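Local structure of arginine decarboxylase (Campylobacter jejuni subsp. jejuni, 3NZP) at residues Leu337-Gln342 and Glu438-Asn443; Asn347-Lys352 and Arg402-Ile407; Lys357-Leu362 and Glu386-Leu391; Asp364-Ile369 and His410-Lys415; Arg474-Trp479 and Leu497-Val502. The protein probably catalyses the pyridoxal-phosphate-dependent decarboxylation of arginine to agmatine, feeding polyamine and spermidine biosynthesis. All coordinates share one frame; numbering follows the deposited sequence.

Contact 1 (Leu337-Gln342 and Glu438-Asn443)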
# COMPACT_ATOMS: atom_id res chain seq x y z
N LEU B 337 21.71 2.40 10.18
CA LEU B 337 21.80 1.99 11.58
C LEU B 337 22.85 0.91 11.81
O LEU B 337 23.79 1.13 12.56
CB LEU B 337 20.46 1.48 12.07
CG LEU B 337 19.34 2.51 11.89
CD1 LEU B 337 17.98 1.90 12.24
CD2 LEU B 337 19.66 3.70 12.76
N GLU B 338 22.68 -0.26 11.20
CA GLU B 338 23.67 -1.32 11.38
C GLU B 338 24.19 -1.83 10.05
O GLU B 338 23.64 -1.53 8.99
CB GLU B 338 23.10 -2.49 12.18
CG GLU B 338 23.18 -2.32 13.70
CD GLU B 338 22.68 -3.54 14.45
OE1 GLU B 338 21.45 -3.79 14.45
OE2 GLU B 338 23.52 -4.27 15.02
N LEU B 339 25.25 -2.62 10.12
CA LEU B 339 25.86 -3.18 8.92
C LEU B 339 25.99 -4.70 9.02
O LEU B 339 27.06 -5.22 9.34
CB LEU B 339 27.25 -2.58 8.70
CG LEU B 339 27.57 -1.91 7.37
CD1 LEU B 339 27.14 -2.80 6.21
CD2 LEU B 339 26.87 -0.57 7.30
N PHE B 340 24.90 -5.41 8.76
CA PHE B 340 24.93 -6.87 8.82
C PHE B 340 25.66 -7.46 7.63
O PHE B 340 25.17 -7.41 6.51
CB PHE B 340 23.51 -7.42 8.85
CG PHE B 340 22.76 -7.08 10.09
CD1 PHE B 340 21.50 -7.64 10.32
CD2 PHE B 340 23.30 -6.22 11.04
CE1 PHE B 340 20.81 -7.34 11.48
CE2 PHE B 340 22.61 -5.92 12.20
CZ PHE B 340 21.36 -6.48 12.42
N SER B 341 26.84 -8.03 7.88
CA SER B 341 27.63 -8.63 6.82
C SER B 341 27.75 -10.14 6.99
O SER B 341 27.15 -10.73 7.90
CB SER B 341 29.03 -8.04 6.78
OG SER B 341 29.86 -8.71 7.71
N GLN B 342 28.54 -10.75 6.12
CA GLN B 342 28.79 -12.18 6.11
C GLN B 342 30.07 -12.51 6.91
O GLN B 342 31.18 -12.53 6.36
CB GLN B 342 28.91 -12.68 4.66
CG GLN B 342 29.37 -11.58 3.65
CD GLN B 342 30.04 -12.11 2.35
OE1 GLN B 342 29.42 -12.85 1.54
NE2 GLN B 342 31.31 -11.70 2.13
N GLU B 438 27.28 -7.07 2.00
CA GLU B 438 26.69 -6.62 3.26
C GLU B 438 25.27 -6.11 3.10
O GLU B 438 24.88 -5.63 2.04
CB GLU B 438 27.55 -5.52 3.89
CG GLU B 438 28.97 -5.94 4.19
CD GLU B 438 29.77 -4.85 4.85
OE1 GLU B 438 29.82 -3.74 4.29
OE2 GLU B 438 30.34 -5.10 5.93
N ARG B 439 24.49 -6.22 4.18
CA ARG B 439 23.11 -5.77 4.21
C ARG B 439 23.05 -4.54 5.10
O ARG B 439 23.26 -4.65 6.30
CB ARG B 439 22.21 -6.86 4.78
CG ARG B 439 21.96 -8.01 3.83
CD ARG B 439 22.59 -9.32 4.27
NE ARG B 439 21.58 -10.38 4.31
CZ ARG B 439 21.82 -11.68 4.13
NH1 ARG B 439 23.06 -12.11 3.90
NH2 ARG B 439 20.82 -12.55 4.20
N TYR B 440 22.79 -3.37 4.50
CA TYR B 440 22.72 -2.11 5.24
C TYR B 440 21.33 -1.86 5.80
O TYR B 440 20.36 -1.74 5.05
CB TYR B 440 23.13 -0.93 4.37
CG TYR B 440 24.55 -0.99 3.85
CD1 TYR B 440 24.97 -2.00 2.98
CD2 TYR B 440 25.49 -0.01 4.22
CE1 TYR B 440 26.27 -2.05 2.49
CE2 TYR B 440 26.79 -0.05 3.73
CZ TYR B 440 27.17 -1.07 2.87
OH TYR B 440 28.45 -1.10 2.37
N LEU B 441 21.24 -1.77 7.12
CA LEU B 441 19.99 -1.53 7.81
C LEU B 441 19.76 -0.02 7.88
O LEU B 441 20.48 0.69 8.59
CB LEU B 441 20.08 -2.11 9.22
CG LEU B 441 18.83 -1.96 10.08
CD1 LEU B 441 17.75 -2.88 9.55
CD2 LEU B 441 19.15 -2.28 11.53
N VAL B 442 18.76 0.47 7.14
CA VAL B 442 18.46 1.90 7.11
C VAL B 442 17.30 2.26 8.01
O VAL B 442 16.27 1.59 8.03
CB VAL B 442 18.11 2.40 5.69
CG1 VAL B 442 18.58 3.83 5.51
CG2 VAL B 442 18.72 1.49 4.65
N ASN B 443 17.47 3.35 8.75
CA ASN B 443 16.46 3.83 9.68
C ASN B 443 15.26 4.45 8.97
O ASN B 443 15.12 5.67 8.94
CB ASN B 443 17.07 4.86 10.62
CG ASN B 443 16.19 5.16 11.82
OD1 ASN B 443 16.48 6.06 12.60
ND2 ASN B 443 15.10 4.40 11.96
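One face of the Y440 ring is occupied by L339, whose CD1 sits 3.6 Å from the ring centroid and almost on the ring normal, a CH-pi contact. CD2 of the same leucine lies 3.4 Å from Y440 CD2, the two side chains running side by side in the same direction. The phenol OH is held by the carbonyl of H500. The F340 ring is met at its edge, in plane, by E338 OE2. Between these two groups, which sit on opposite faces of the sheet, segments 337-341 and 438-442 run antiparallel, their directions 159° apart. F340 pairs with R439; R439 N donates to F340 O at 2.7 Å, whereas the return bond, F340 N to R439 O, is weak. Farther along, L337 and E338 both face L441 in a classic beta bulge: L337 N donates to L441 O, while L441 N donates to E338 O at 3.1 Å. Beyond the bulge, L337 lays CD1 3.5 Å from N443 CB. On the face of F340 and R439, L441 also packs on F134 of the second subunit.

Contact 2 (Asn347-Lys352 and Arg402-Ile407)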
# COMPACT_ATOMS: atom_id res chain seq x y z
N ASN B 347 38.77 -19.12 11.91
CA ASN B 347 38.90 -19.45 13.34
C ASN B 347 37.60 -19.89 13.97
O ASN B 347 37.59 -20.55 15.02
CB ASN B 347 39.44 -18.25 14.13
CG ASN B 347 38.36 -17.23 14.47
OD1 ASN B 347 37.76 -16.63 13.58
ND2 ASN B 347 38.11 -17.05 15.76
N LYS B 348 36.50 -19.50 13.33
CA LYS B 348 35.15 -19.83 13.79
C LYS B 348 34.89 -21.33 13.73
O LYS B 348 33.85 -21.81 14.20
CB LYS B 348 34.13 -19.09 12.93
CG LYS B 348 34.10 -17.60 13.18
CD LYS B 348 33.46 -17.28 14.52
CE LYS B 348 33.30 -15.80 14.68
NZ LYS B 348 32.66 -15.23 13.46
N LEU B 349 35.83 -22.07 13.16
CA LEU B 349 35.70 -23.51 13.03
C LEU B 349 35.87 -24.25 14.35
O LEU B 349 36.93 -24.21 14.96
CB LEU B 349 36.71 -24.04 12.00
CG LEU B 349 36.45 -23.66 10.54
CD1 LEU B 349 37.60 -24.15 9.68
CD2 LEU B 349 35.12 -24.27 10.07
N ILE B 350 34.81 -24.92 14.77
CA ILE B 350 34.82 -25.70 16.00
C ILE B 350 35.63 -26.97 15.73
O ILE B 350 35.06 -27.99 15.33
CB ILE B 350 33.39 -26.14 16.43
CG1 ILE B 350 32.37 -24.99 16.30
CG2 ILE B 350 33.43 -26.69 17.85
CD1 ILE B 350 32.64 -23.78 17.18
N LEU B 351 36.94 -26.89 15.92
CA LEU B 351 37.84 -28.03 15.70
C LEU B 351 37.32 -29.26 16.43
O LEU B 351 37.59 -29.46 17.62
CB LEU B 351 39.25 -27.68 16.19
CG LEU B 351 39.85 -26.35 15.68
CD1 LEU B 351 39.61 -25.24 16.72
CD2 LEU B 351 41.33 -26.52 15.41
N LYS B 352 36.56 -30.08 15.72
CA LYS B 352 35.99 -31.30 16.30
C LYS B 352 37.09 -32.35 16.34
O LYS B 352 38.11 -32.23 15.66
CB LYS B 352 34.82 -31.80 15.43
CG LYS B 352 33.76 -32.63 16.15
CD LYS B 352 32.54 -31.78 16.49
CE LYS B 352 31.37 -32.61 16.98
NZ LYS B 352 30.92 -33.62 15.98
N ARG B 402 26.88 -28.50 11.59
CA ARG B 402 26.19 -27.63 10.67
C ARG B 402 26.98 -26.34 10.54
O ARG B 402 27.17 -25.83 9.43
CB ARG B 402 24.78 -27.36 11.18
CG ARG B 402 24.01 -26.38 10.36
CD ARG B 402 22.56 -26.36 10.77
NE ARG B 402 21.82 -25.29 10.12
CZ ARG B 402 20.55 -25.01 10.38
NH1 ARG B 402 19.87 -25.74 11.26
NH2 ARG B 402 19.94 -24.02 9.75
N SER B 403 27.44 -25.82 11.68
CA SER B 403 28.21 -24.58 11.70
C SER B 403 29.46 -24.76 10.88
O SER B 403 29.74 -23.97 9.98
CB SER B 403 28.61 -24.20 13.14
OG SER B 403 29.38 -23.00 13.15
N ASN B 404 30.22 -25.79 11.20
CA ASN B 404 31.45 -26.04 10.47
C ASN B 404 31.22 -26.08 8.98
O ASN B 404 31.94 -25.42 8.21
CB ASN B 404 32.07 -27.35 10.92
CG ASN B 404 32.62 -27.25 12.30
OD1 ASN B 404 33.22 -26.24 12.67
ND2 ASN B 404 32.43 -28.31 13.09
N ALA B 405 30.22 -26.85 8.59
CA ALA B 405 29.86 -27.02 7.19
C ALA B 405 29.63 -25.68 6.51
O ALA B 405 30.25 -25.38 5.49
CB ALA B 405 28.61 -27.88 7.09
N GLU B 406 28.75 -24.88 7.09
CA GLU B 406 28.41 -23.56 6.56
C GLU B 406 29.64 -22.66 6.41
O GLU B 406 29.83 -22.01 5.37
CB GLU B 406 27.37 -22.91 7.45
CG GLU B 406 26.04 -23.62 7.45
CD GLU B 406 25.09 -23.07 8.50
OE1 GLU B 406 23.92 -23.51 8.55
OE2 GLU B 406 25.53 -22.19 9.27
N ILE B 407 30.47 -22.62 7.45
CA ILE B 407 31.68 -21.79 7.44
C ILE B 407 32.62 -22.24 6.31
O ILE B 407 33.09 -21.44 5.49
CB ILE B 407 32.44 -21.89 8.78
CG1 ILE B 407 31.52 -21.61 9.95
CG2 ILE B 407 33.52 -20.86 8.83
CD1 ILE B 407 32.16 -21.93 11.27
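N404 reaches from helix 399-420 of the arginine decarboxylase helical bundle to the inverse gamma turn centred on I350. With CG anti to the carbonyl carbon (chi1 -71°), its chain leads from CB toward the loop. CG lies 4.0 Å from I350 N, and there the amide divides. OD1 accepts the I350 N-H at 2.9 Å, the donor lying in the carbonyl plane although the N-H points off line at 130°; the same oxygen is 3.8 Å from L349 CD2. ND2 returns a weak bond to I350 O at 3.5 Å, and thus one side-chain amide addresses both backbone polar atoms of the turn's central residue. One helical turn on, I407 and L349 lie alongside, pointing opposite ways, with I407 CB 3.8 Å from L349 CD2. On the other side of the helix R402 NE pairs with E406 OE1, while R402 NH2 makes a salt bridge to E250 of the second subunit. At the far end of the I407 side chain, CD1 rests 3.4 Å from K348 O.

Contact 3 (Lys357-Leu362 and Glu386-Leu391)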
# COMPACT_ATOMS: atom_id res chain seq x y z
N LYS B 357 32.36 -37.51 8.14
CA LYS B 357 32.95 -37.63 6.81
C LYS B 357 32.67 -36.45 5.89
O LYS B 357 33.58 -35.90 5.28
CB LYS B 357 32.51 -38.93 6.13
CG LYS B 357 33.28 -39.24 4.84
CD LYS B 357 33.04 -40.66 4.35
CE LYS B 357 33.75 -40.92 3.01
NZ LYS B 357 33.47 -42.29 2.44
N LEU B 358 31.40 -36.08 5.81
CA LEU B 358 31.00 -34.96 4.97
C LEU B 358 31.82 -33.71 5.19
O LEU B 358 32.41 -33.20 4.24
CB LEU B 358 29.52 -34.66 5.17
CG LEU B 358 28.63 -35.49 4.25
CD1 LEU B 358 27.15 -35.28 4.53
CD2 LEU B 358 28.97 -35.10 2.83
N ILE B 359 31.87 -33.19 6.41
CA ILE B 359 32.63 -31.96 6.61
C ILE B 359 34.12 -32.25 6.39
O ILE B 359 34.88 -31.35 6.02
CB ILE B 359 32.37 -31.25 8.02
CG1 ILE B 359 33.49 -31.54 8.99
CG2 ILE B 359 31.04 -31.71 8.64
CD1 ILE B 359 33.64 -32.99 9.21
N ASP B 360 34.54 -33.49 6.59
CA ASP B 360 35.94 -33.84 6.35
C ASP B 360 36.29 -33.54 4.89
O ASP B 360 37.33 -32.96 4.60
CB ASP B 360 36.19 -35.32 6.64
CG ASP B 360 36.76 -35.54 8.01
OD1 ASP B 360 37.49 -34.63 8.49
OD2 ASP B 360 36.49 -36.61 8.61
N GLU B 361 35.40 -33.94 3.99
CA GLU B 361 35.59 -33.69 2.58
C GLU B 361 35.60 -32.18 2.37
O GLU B 361 36.41 -31.66 1.59
CB GLU B 361 34.45 -34.33 1.79
CG GLU B 361 34.01 -35.63 2.40
CD GLU B 361 33.16 -36.48 1.49
OE1 GLU B 361 32.25 -35.93 0.83
OE2 GLU B 361 33.40 -37.70 1.46
N LEU B 362 34.72 -31.47 3.06
CA LEU B 362 34.71 -30.03 2.91
C LEU B 362 36.10 -29.47 3.23
O LEU B 362 36.54 -28.52 2.58
CB LEU B 362 33.66 -29.39 3.82
CG LEU B 362 32.22 -29.45 3.30
CD1 LEU B 362 31.24 -29.13 4.41
CD2 LEU B 362 32.06 -28.48 2.15
N GLU B 386 24.63 -29.24 1.51
CA GLU B 386 23.26 -29.68 1.34
C GLU B 386 23.01 -31.03 2.01
O GLU B 386 21.97 -31.24 2.65
CB GLU B 386 22.88 -29.75 -0.14
CG GLU B 386 22.18 -28.50 -0.66
CD GLU B 386 21.10 -27.99 0.30
OE1 GLU B 386 20.26 -28.81 0.77
OE2 GLU B 386 21.08 -26.76 0.59
N SER B 387 23.97 -31.94 1.87
CA SER B 387 23.85 -33.25 2.49
C SER B 387 23.93 -33.12 4.01
O SER B 387 23.19 -33.80 4.74
CB SER B 387 24.94 -34.20 1.99
OG SER B 387 24.73 -34.55 0.63
N ILE B 388 24.80 -32.24 4.50
CA ILE B 388 24.91 -32.07 5.95
C ILE B 388 23.62 -31.53 6.52
O ILE B 388 23.10 -32.04 7.51
CB ILE B 388 26.07 -31.15 6.33
CG1 ILE B 388 27.36 -31.86 6.01
CG2 ILE B 388 26.08 -30.88 7.82
CD1 ILE B 388 28.53 -31.01 6.31
N LEU B 389 23.10 -30.48 5.88
CA LEU B 389 21.86 -29.90 6.32
C LEU B 389 20.77 -30.96 6.36
O LEU B 389 20.03 -31.07 7.35
CB LEU B 389 21.44 -28.78 5.38
CG LEU B 389 22.36 -27.57 5.38
CD1 LEU B 389 21.81 -26.55 4.39
CD2 LEU B 389 22.43 -26.99 6.77
N THR B 390 20.66 -31.75 5.30
CA THR B 390 19.65 -32.79 5.25
C THR B 390 19.84 -33.73 6.44
O THR B 390 18.87 -34.20 7.04
CB THR B 390 19.73 -33.60 3.94
OG1 THR B 390 19.67 -32.70 2.82
CG2 THR B 390 18.56 -34.58 3.85
N LEU B 391 21.09 -34.01 6.79
CA LEU B 391 21.37 -34.89 7.92
C LEU B 391 21.02 -34.23 9.24
O LEU B 391 20.64 -34.91 10.20
CB LEU B 391 22.84 -35.30 7.92
CG LEU B 391 23.25 -36.29 6.82
CD1 LEU B 391 24.75 -36.49 6.86
CD2 LEU B 391 22.52 -37.61 7.01
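The two helices run nearly antiparallel, their axes 10.0 Å apart at closest approach and their directions 157° apart, with L358 and I388 closest in the backbone. L358 aims its side chain at the neighbouring helix. Its CB lies 3.6 Å from I388 CG1, while CD1 goes farther and drops between S387 and L391, 3.5 Å from S387 CB and 3.6 Å from L391 CD1; L358 and L391 meet tip to tip. I388 answers from the other side: CG1, anti to the carbonyl carbon (chi1 -69°), carries CD1 onward (chi2 178°) to a place between I359 and L362. There it touches I359 CG2 at 3.5 Å, the two chains roughly perpendicular, and L362 CD1 end to end at 3.8 Å. This is the apolar seam of an antiparallel helical hairpin, formed by helices 357-368 and 374-392 within the arginine decarboxylase helical bundle. Helix 399-420 closes over it, A405 against I388, L408 and T409 against L362. Turned away from the seam, T390 OG1 bonds E386 O at 2.7 Å, and T390 N reaches that oxygen from the opposite face of the carbonyl plane.

Contact 4 (Asp364-Ile369 and His410-Lys415)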
# COMPACT_ATOMS: atom_id res chain seq x y z
N ASP B 364 39.18 -31.05 2.92
CA ASP B 364 40.02 -31.43 1.78
C ASP B 364 39.82 -30.50 0.60
O ASP B 364 40.76 -30.20 -0.13
CB ASP B 364 39.68 -32.85 1.37
CG ASP B 364 39.76 -33.81 2.52
OD1 ASP B 364 39.30 -34.96 2.38
OD2 ASP B 364 40.27 -33.39 3.58
N LEU B 365 38.58 -30.07 0.40
CA LEU B 365 38.26 -29.18 -0.69
C LEU B 365 38.87 -27.81 -0.47
O LEU B 365 39.49 -27.24 -1.37
CB LEU B 365 36.76 -29.05 -0.84
CG LEU B 365 36.10 -30.01 -1.83
CD1 LEU B 365 36.55 -31.43 -1.55
CD2 LEU B 365 34.59 -29.86 -1.73
N TYR B 366 38.69 -27.29 0.74
CA TYR B 366 39.21 -25.97 1.09
C TYR B 366 40.73 -25.93 0.93
O TYR B 366 41.30 -24.89 0.61
CB TYR B 366 38.82 -25.61 2.53
CG TYR B 366 39.22 -24.20 2.95
CD1 TYR B 366 38.93 -23.10 2.14
CD2 TYR B 366 39.88 -23.97 4.16
CE1 TYR B 366 39.29 -21.81 2.51
CE2 TYR B 366 40.24 -22.68 4.55
CZ TYR B 366 39.94 -21.60 3.72
OH TYR B 366 40.29 -20.31 4.07
N LYS B 367 41.38 -27.07 1.14
CA LYS B 367 42.83 -27.12 1.01
C LYS B 367 43.24 -27.32 -0.45
O LYS B 367 43.87 -26.44 -1.05
CB LYS B 367 43.38 -28.26 1.86
CG LYS B 367 43.16 -28.04 3.33
CD LYS B 367 43.58 -29.25 4.15
CE LYS B 367 43.52 -28.98 5.67
NZ LYS B 367 42.19 -28.60 6.24
N SER B 368 42.87 -28.46 -1.01
CA SER B 368 43.20 -28.82 -2.38
C SER B 368 42.73 -27.83 -3.43
O SER B 368 43.19 -27.86 -4.57
CB SER B 368 42.63 -30.19 -2.68
OG SER B 368 42.93 -31.07 -1.61
N ILE B 369 41.79 -26.96 -3.06
CA ILE B 369 41.26 -25.97 -3.99
C ILE B 369 42.37 -25.25 -4.76
O ILE B 369 43.35 -24.79 -4.17
CB ILE B 369 40.43 -24.92 -3.23
CG1 ILE B 369 39.82 -23.92 -4.21
CG2 ILE B 369 41.31 -24.22 -2.20
CD1 ILE B 369 38.77 -24.52 -5.12
N HIS B 410 31.37 -21.49 2.91
CA HIS B 410 31.60 -20.08 2.59
C HIS B 410 33.05 -19.82 2.27
O HIS B 410 33.36 -19.17 1.27
CB HIS B 410 31.14 -19.18 3.72
CG HIS B 410 29.69 -18.84 3.67
ND1 HIS B 410 28.70 -19.79 3.77
CD2 HIS B 410 29.07 -17.66 3.46
CE1 HIS B 410 27.52 -19.21 3.63
NE2 HIS B 410 27.72 -17.92 3.44
N LEU B 411 33.95 -20.33 3.10
CA LEU B 411 35.37 -20.13 2.85
C LEU B 411 35.74 -20.68 1.46
O LEU B 411 36.43 -20.03 0.69
CB LEU B 411 36.21 -20.83 3.92
CG LEU B 411 36.23 -20.19 5.31
CD1 LEU B 411 37.03 -21.06 6.29
CD2 LEU B 411 36.85 -18.81 5.19
N ILE B 412 35.25 -21.88 1.16
CA ILE B 412 35.52 -22.53 -0.12
C ILE B 412 34.96 -21.72 -1.28
O ILE B 412 35.61 -21.54 -2.30
CB ILE B 412 34.94 -23.94 -0.16
CG1 ILE B 412 35.80 -24.86 0.71
CG2 ILE B 412 34.88 -24.45 -1.59
CD1 ILE B 412 35.21 -26.22 0.95
N THR B 413 33.74 -21.22 -1.11
CA THR B 413 33.09 -20.41 -2.14
C THR B 413 33.86 -19.11 -2.32
O THR B 413 34.04 -18.63 -3.44
CB THR B 413 31.64 -20.08 -1.76
OG1 THR B 413 30.82 -21.25 -1.92
CG2 THR B 413 31.11 -18.96 -2.65
N LYS B 414 34.31 -18.53 -1.21
CA LYS B 414 35.06 -17.28 -1.26
C LYS B 414 36.36 -17.48 -2.05
O LYS B 414 36.58 -16.83 -3.08
CB LYS B 414 35.38 -16.79 0.15
CG LYS B 414 35.98 -15.38 0.21
CD LYS B 414 36.71 -15.10 1.53
CE LYS B 414 37.18 -13.65 1.63
NZ LYS B 414 37.96 -13.17 0.45
N LYS B 415 37.20 -18.40 -1.57
CA LYS B 415 38.49 -18.70 -2.20
C LYS B 415 38.32 -19.14 -3.64
O LYS B 415 39.22 -19.01 -4.46
CB LYS B 415 39.21 -19.80 -1.41
CG LYS B 415 40.65 -20.03 -1.80
CD LYS B 415 41.30 -21.04 -0.86
CE LYS B 415 42.80 -21.16 -1.10
NZ LYS B 415 43.41 -22.20 -0.22
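Y366 lies against L411 and I412, with K415 beside them. L411 CB stands over one face of the phenol ring, 4.0 Å from its centroid and 30° off the normal, a CH-pi contact whose closest pair is Y366 CE1 with L411 CB at 3.5 Å. CD1 of the same leucine follows toward CZ and CE2. I412 packs nearer the stem: its CG1 is 3.6 Å from Y366 CB, and its CD1 reaches 3.7 Å from L365 CB. The tyrosine bridges the gap because its ring leaves anti to the backbone N (chi1 -175°), swinging from the flank of its own helix toward the other. K415 stretches across in a fully extended chain, CD passing 4.0 Å from Y366 CE1. Its NZ ends 5.3 Å from the ring centroid, at most a weak cation-pi attraction. Farther out, the phenol OH makes a weak hydrogen bond with E346, and I412 also rests on S381 of helix 374-392. At the end of helix 357-368, S368 OG and S368 N hold D364 O from opposite faces of its carbonyl plane. The two helix segments run roughly parallel, 24° apart with axes 9.4 Å from each other, as befits the first and third members of an up-down-up three-helix bundle, here part of the arginine decarboxylase helical bundle domain.

Contact 5 (Arg474-Trp479 and Leu497-Val502)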
# COMPACT_ATOMS: atom_id res chain seq x y z
N ARG B 474 31.20 -2.83 -1.99
CA ARG B 474 30.36 -3.75 -1.24
C ARG B 474 29.03 -3.99 -1.91
O ARG B 474 28.17 -3.11 -1.91
CB ARG B 474 30.12 -3.17 0.16
CG ARG B 474 31.30 -3.28 1.12
CD ARG B 474 31.47 -4.71 1.58
NE ARG B 474 32.44 -4.83 2.66
CZ ARG B 474 32.68 -5.95 3.33
NH1 ARG B 474 33.58 -5.97 4.31
NH2 ARG B 474 32.01 -7.06 3.03
N SER B 475 28.85 -5.16 -2.50
CA SER B 475 27.58 -5.47 -3.14
C SER B 475 26.53 -5.46 -2.03
O SER B 475 26.41 -6.42 -1.27
CB SER B 475 27.62 -6.85 -3.82
OG SER B 475 27.85 -7.88 -2.88
N ALA B 476 25.77 -4.38 -1.95
CA ALA B 476 24.78 -4.22 -0.90
C ALA B 476 23.33 -4.54 -1.24
O ALA B 476 22.93 -4.62 -2.40
CB ALA B 476 24.87 -2.80 -0.35
N SER B 477 22.53 -4.72 -0.19
CA SER B 477 21.11 -4.97 -0.32
C SER B 477 20.50 -4.37 0.93
O SER B 477 20.33 -5.05 1.94
CB SER B 477 20.83 -6.47 -0.39
OG SER B 477 21.44 -7.15 0.69
N ILE B 478 20.21 -3.07 0.86
CA ILE B 478 19.66 -2.33 1.99
C ILE B 478 18.25 -2.72 2.41
O ILE B 478 17.36 -2.87 1.58
CB ILE B 478 19.64 -0.81 1.70
CG1 ILE B 478 18.75 -0.52 0.49
CG2 ILE B 478 21.04 -0.31 1.37
CD1 ILE B 478 18.81 0.94 0.08
N TRP B 479 18.05 -2.89 3.72
CA TRP B 479 16.74 -3.24 4.24
C TRP B 479 16.36 -2.34 5.42
O TRP B 479 17.22 -1.85 6.14
CB TRP B 479 16.68 -4.72 4.64
CG TRP B 479 17.72 -5.17 5.60
CD1 TRP B 479 18.16 -4.50 6.71
CD2 TRP B 479 18.35 -6.45 5.63
NE1 TRP B 479 19.03 -5.29 7.43
CE2 TRP B 479 19.16 -6.49 6.80
CE3 TRP B 479 18.31 -7.58 4.79
CZ2 TRP B 479 19.92 -7.62 7.14
CZ3 TRP B 479 19.07 -8.69 5.14
CH2 TRP B 479 19.86 -8.70 6.31
N LEU B 497 23.81 -2.89 -6.73
CA LEU B 497 24.04 -1.77 -5.82
C LEU B 497 25.30 -1.96 -5.00
O LEU B 497 25.50 -3.01 -4.39
CB LEU B 497 22.85 -1.60 -4.88
CG LEU B 497 22.87 -0.36 -3.98
CD1 LEU B 497 22.69 0.90 -4.84
CD2 LEU B 497 21.75 -0.46 -2.94
N PHE B 498 26.16 -0.94 -5.00
CA PHE B 498 27.41 -0.98 -4.24
C PHE B 498 27.54 0.23 -3.32
O PHE B 498 27.44 1.37 -3.77
CB PHE B 498 28.63 -1.02 -5.17
CG PHE B 498 28.77 -2.32 -5.90
CD1 PHE B 498 28.10 -2.53 -7.10
CD2 PHE B 498 29.51 -3.36 -5.35
CE1 PHE B 498 28.16 -3.77 -7.74
CE2 PHE B 498 29.58 -4.60 -5.97
CZ PHE B 498 28.90 -4.81 -7.17
N LEU B 499 27.77 -0.04 -2.03
CA LEU B 499 27.93 1.01 -1.02
C LEU B 499 29.30 0.92 -0.37
O LEU B 499 29.91 -0.15 -0.33
CB LEU B 499 26.87 0.87 0.07
CG LEU B 499 25.45 1.08 -0.44
CD1 LEU B 499 24.48 0.68 0.64
CD2 LEU B 499 25.28 2.54 -0.84
N HIS B 500 29.78 2.05 0.14
CA HIS B 500 31.09 2.07 0.77
C HIS B 500 31.11 1.31 2.10
O HIS B 500 30.13 1.31 2.84
CB HIS B 500 31.54 3.52 0.99
CG HIS B 500 31.38 4.39 -0.22
ND1 HIS B 500 30.16 4.88 -0.63
CD2 HIS B 500 32.28 4.83 -1.13
CE1 HIS B 500 30.31 5.58 -1.74
NE2 HIS B 500 31.59 5.56 -2.06
N ASP B 501 32.22 0.64 2.37
CA ASP B 501 32.36 -0.11 3.61
C ASP B 501 32.67 0.88 4.72
O ASP B 501 33.81 1.29 4.89
CB ASP B 501 33.51 -1.11 3.49
CG ASP B 501 33.64 -2.00 4.71
OD1 ASP B 501 34.54 -2.86 4.73
OD2 ASP B 501 32.83 -1.83 5.64
N VAL B 502 31.65 1.27 5.46
CA VAL B 502 31.84 2.23 6.53
C VAL B 502 31.62 1.63 7.91
O VAL B 502 31.10 0.52 8.03
CB VAL B 502 30.89 3.42 6.35
CG1 VAL B 502 31.21 4.16 5.05
CG2 VAL B 502 29.46 2.93 6.34
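The two segments meet at 113° between their end-to-end directions and are joined by a single backbone bridge, S475 with F498. Two hydrogen bonds flank it: A476 N to L497 O at 2.8 Å, and L499 N to R474 O at 3.1 Å. R474 O also receives a CA-H...O contact from F498 CA. The F498 ring swings back along the bridge, its CE2 3.7 Å from S475 CB, while S475 OG itself is hydrogen-bonded to Q437 N. On the apolar side, L499 CD1 fits between A476 CB at 3.6 Å and I478 CG2 at 3.7 Å; the L499 and I478 side chains stand roughly perpendicular. At the other end R474 bends at chi2 (-73°), and its guanidinium reaches D501. R474 NH1 forms a salt bridge with D501 OD1 at 3.3 Å; the oxygen lies at the guanidinium edge, near its plane, but is approached from above the carboxylate plane, the two planes being perpendicular. R474 NE has a second, long and weak ion pair with E438. I478 and L499 continue onto L511 of strand 510-513, placing this crossing of loops against the mixed beta sheet that, as in other class-II decarboxylases, accompanies the pyridoxal-binding barrel.

How the contacts relate
Contacts 3 and 4 join members of one group of three helices, and contact 2 ties the incoming loop 347-352 to the third of them, helix 399-420. Contacts 3 and 4 share helix 357-368, and contacts 2 and 3 touch where A405 CB lies 3.2 Å from I388 CD1. All three fall within the chain between the two strands of contact 1, which thus form the base of the helical excursion; contact 4 comes within about 5 Å of it, nearest atoms. Contact 5 adjoins contact 1, centres 8 Å apart, through Y440 O and W479 N at 2.9 Å. From contact 1, the side chain of L441 is about 14 Å from a bound pyridoxal phosphate and about 11 Å from that of C483, the predicted proton donor.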